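Local coordinates for NalD (Pseudomonas aeruginosa PAO1, PDB 5DAJ), which represses the MexAB-OprM multidrug efflux pump as a secondary, TetR-family repressor, and binds novobiocin, which induces expression of the pump, at residues A[51-56]-A[122-127]. Sequence-based numbering, arbitrary orientation.
Sequences FQNKAH and LREAQE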
loop_
_atom_site.group_PDB
_atom_site.type_symbol
_atom_site.label_atom_id
_atom_site.label_comp_id
_atom_site.label_asym_id
_atom_site.label_seq_id
_atom_site.Cartn_x
_atom_site.Cartn_y
_atom_site.Cartn_z
ATOM N N PHE A 51 -6.109 3.511 27.505
ATOM C CA PHE A 51 -5.781 3.903 26.122
ATOM C C PHE A 51 -6.310 5.248 25.650
ATOM O O PHE A 51 -6.000 5.654 24.540
ATOM C CB PHE A 51 -6.225 2.793 25.162
ATOM C CG PHE A 51 -5.496 1.501 25.373
ATOM C CD1 PHE A 51 -4.158 1.370 24.978
ATOM C CD2 PHE A 51 -6.125 0.424 25.979
ATOM C CE1 PHE A 51 -3.475 0.183 25.168
ATOM C CE2 PHE A 51 -5.440 -0.768 26.175
ATOM C CZ PHE A 51 -4.113 -0.887 25.771
ATOM N N GLN A 52 -7.101 5.935 26.480
ATOM C CA GLN A 52 -7.623 7.299 26.202
ATOM C C GLN A 52 -8.590 7.403 25.026
ATOM O O GLN A 52 -9.752 7.777 25.204
ATOM C CB GLN A 52 -6.495 8.301 26.038
ATOM C CG GLN A 52 -5.696 8.544 27.313
ATOM C CD GLN A 52 -4.476 7.656 27.391
ATOM O OE1 GLN A 52 -3.511 7.833 26.630
ATOM N NE2 GLN A 52 -4.499 6.690 28.308
ATOM N N ASN A 53 -8.109 7.081 23.834
ATOM C CA ASN A 53 -8.933 7.104 22.635
ATOM C C ASN A 53 -8.569 5.980 21.677
ATOM O O ASN A 53 -7.545 5.315 21.838
ATOM C CB ASN A 53 -8.791 8.468 21.957
ATOM C CG ASN A 53 -7.357 8.769 21.546
ATOM O OD1 ASN A 53 -6.835 8.160 20.623
ATOM N ND2 ASN A 53 -6.726 9.730 22.210
ATOM N N LYS A 54 -9.392 5.819 20.646
ATOM C CA LYS A 54 -9.221 4.741 19.667
ATOM C C LYS A 54 -7.886 4.822 18.922
ATOM O O LYS A 54 -7.260 3.801 18.657
ATOM C CB LYS A 54 -10.382 4.723 18.653
ATOM C CG LYS A 54 -10.510 3.394 17.913
ATOM C CD LYS A 54 -11.388 3.465 16.685
ATOM C CE LYS A 54 -12.837 3.676 17.028
ATOM N NZ LYS A 54 -13.690 3.484 15.823
ATOM N N ALA A 55 -7.484 6.032 18.544
ATOM C CA ALA A 55 -6.235 6.259 17.781
ATOM C C ALA A 55 -5.010 5.838 18.564
ATOM O O ALA A 55 -4.092 5.231 18.014
ATOM C CB ALA A 55 -6.105 7.716 17.364
ATOM N N HIS A 56 -5.005 6.178 19.847
ATOM C CA HIS A 56 -3.902 5.816 20.733
ATOM C C HIS A 56 -3.858 4.316 20.967
ATOM O O HIS A 56 -2.778 3.740 21.029
ATOM C CB HIS A 56 -4.014 6.525 22.072
ATOM C CG HIS A 56 -2.807 6.362 22.942
ATOM N ND1 HIS A 56 -2.855 5.724 24.163
ATOM C CD2 HIS A 56 -1.517 6.734 22.764
ATOM C CE1 HIS A 56 -1.652 5.726 24.708
ATOM N NE2 HIS A 56 -0.821 6.329 23.878
ATOM N N LEU A 122 -8.534 8.990 13.561
ATOM C CA LEU A 122 -7.237 8.296 13.581
ATOM C C LEU A 122 -6.052 9.178 13.153
ATOM O O LEU A 122 -5.034 8.679 12.683
ATOM C CB LEU A 122 -7.303 7.029 12.720
ATOM C CG LEU A 122 -8.113 5.874 13.331
ATOM C CD1 LEU A 122 -9.414 5.660 12.573
ATOM C CD2 LEU A 122 -7.299 4.601 13.330
ATOM N N ARG A 123 -6.181 10.490 13.341
ATOM C CA ARG A 123 -5.119 11.451 12.988
ATOM C C ARG A 123 -3.798 11.105 13.671
ATOM O O ARG A 123 -2.755 11.043 13.023
ATOM C CB ARG A 123 -5.519 12.875 13.387
ATOM C CG ARG A 123 -4.673 13.972 12.759
ATOM C CD ARG A 123 -5.285 14.452 11.454
ATOM N NE ARG A 123 -4.551 15.571 10.870
ATOM C CZ ARG A 123 -4.925 16.239 9.778
ATOM N NH1 ARG A 123 -6.038 15.909 9.119
ATOM N NH2 ARG A 123 -4.180 17.248 9.336
ATOM N N GLU A 124 -3.868 10.880 14.980
ATOM C CA GLU A 124 -2.693 10.547 15.813
ATOM C C GLU A 124 -1.942 9.311 15.321
ATOM O O GLU A 124 -0.707 9.290 15.298
ATOM C CB GLU A 124 -3.122 10.314 17.266
ATOM C CG GLU A 124 -1.983 9.971 18.223
ATOM C CD GLU A 124 -2.466 9.580 19.610
ATOM O OE1 GLU A 124 -3.588 9.970 20.021
ATOM O OE2 GLU A 124 -1.712 8.877 20.302
ATOM N N ALA A 125 -2.705 8.294 14.939
ATOM C CA ALA A 125 -2.139 7.040 14.438
ATOM C C ALA A 125 -1.399 7.212 13.120
ATOM O O ALA A 125 -0.309 6.664 12.937
ATOM C CB ALA A 125 -3.230 6.006 14.266
ATOM N N GLN A 126 -1.999 7.979 12.217
ATOM C CA GLN A 126 -1.369 8.309 10.942
ATOM C C GLN A 126 -0.072 9.109 11.122
ATOM O O GLN A 126 0.932 8.828 10.465
ATOM C CB GLN A 126 -2.328 9.093 10.040
ATOM C CG GLN A 126 -1.714 9.494 8.703
ATOM C CD GLN A 126 -2.743 9.888 7.661
ATOM O OE1 GLN A 126 -2.782 9.315 6.566
ATOM N NE2 GLN A 126 -3.576 10.879 7.986
ATOM N N GLU A 127 -0.117 10.119 11.985
ATOM C CA GLU A 127 1.057 10.960 12.258
ATOM C C GLU A 127 2.249 10.120 12.716
ATOM O O GLU A 127 3.354 10.252 12.175
ATOM C CB GLU A 127 0.737 12.041 13.297
ATOM C CG GLU A 127 -0.068 13.211 12.734
ATOM C CD GLU A 127 -0.558 14.193 13.794
ATOM O OE1 GLU A 127 -0.597 13.847 14.996
ATOM O OE2 GLU A 127 -0.915 15.329 13.417
#
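A55 and L122 meet where the DNA-binding domain of this TetR-family repressor abuts its C-terminal regulatory domain: the first turn of helix 54-63, just beyond the predicted helix-turn-helix, lies against the start of helix 123-145. The tight part is small and apolar. The methyl of A55 points at the other helix and sits 4.0 Å from both L122 CA and E124 CB, while A125 CB faces A55 O; alanine suits both places, because a bare methyl lets the backbones draw close, with the CA atoms of A55 and L122 4.8 Å apart. The L122 side chain, branched and apolar as a buried place demands, packs with A125 on F58, continuing the apolar patch.

The looser, partly exposed side is polar. E124, its CG anti to the backbone N (chi1 -180°), runs past A55, touching its methyl with CB alone; the long, extended chain carries OE1 to 3.8 Å from N53 OD1 and ND2, without a hydrogen bond across the contact. N53 is the N-cap of helix 54-63, a role asparagine fills well: its OD1 accepts from H56 N at 2.8 Å, and its amide plane stands 80° from the carboxylate. Histidine can use two edges: H56 ND1 donates a hydrogen bond to F51 O (3.2 Å), restraining the ring's rotation, and near the ring plane E124 OE2 lies 3.3 Å from H56 CD2.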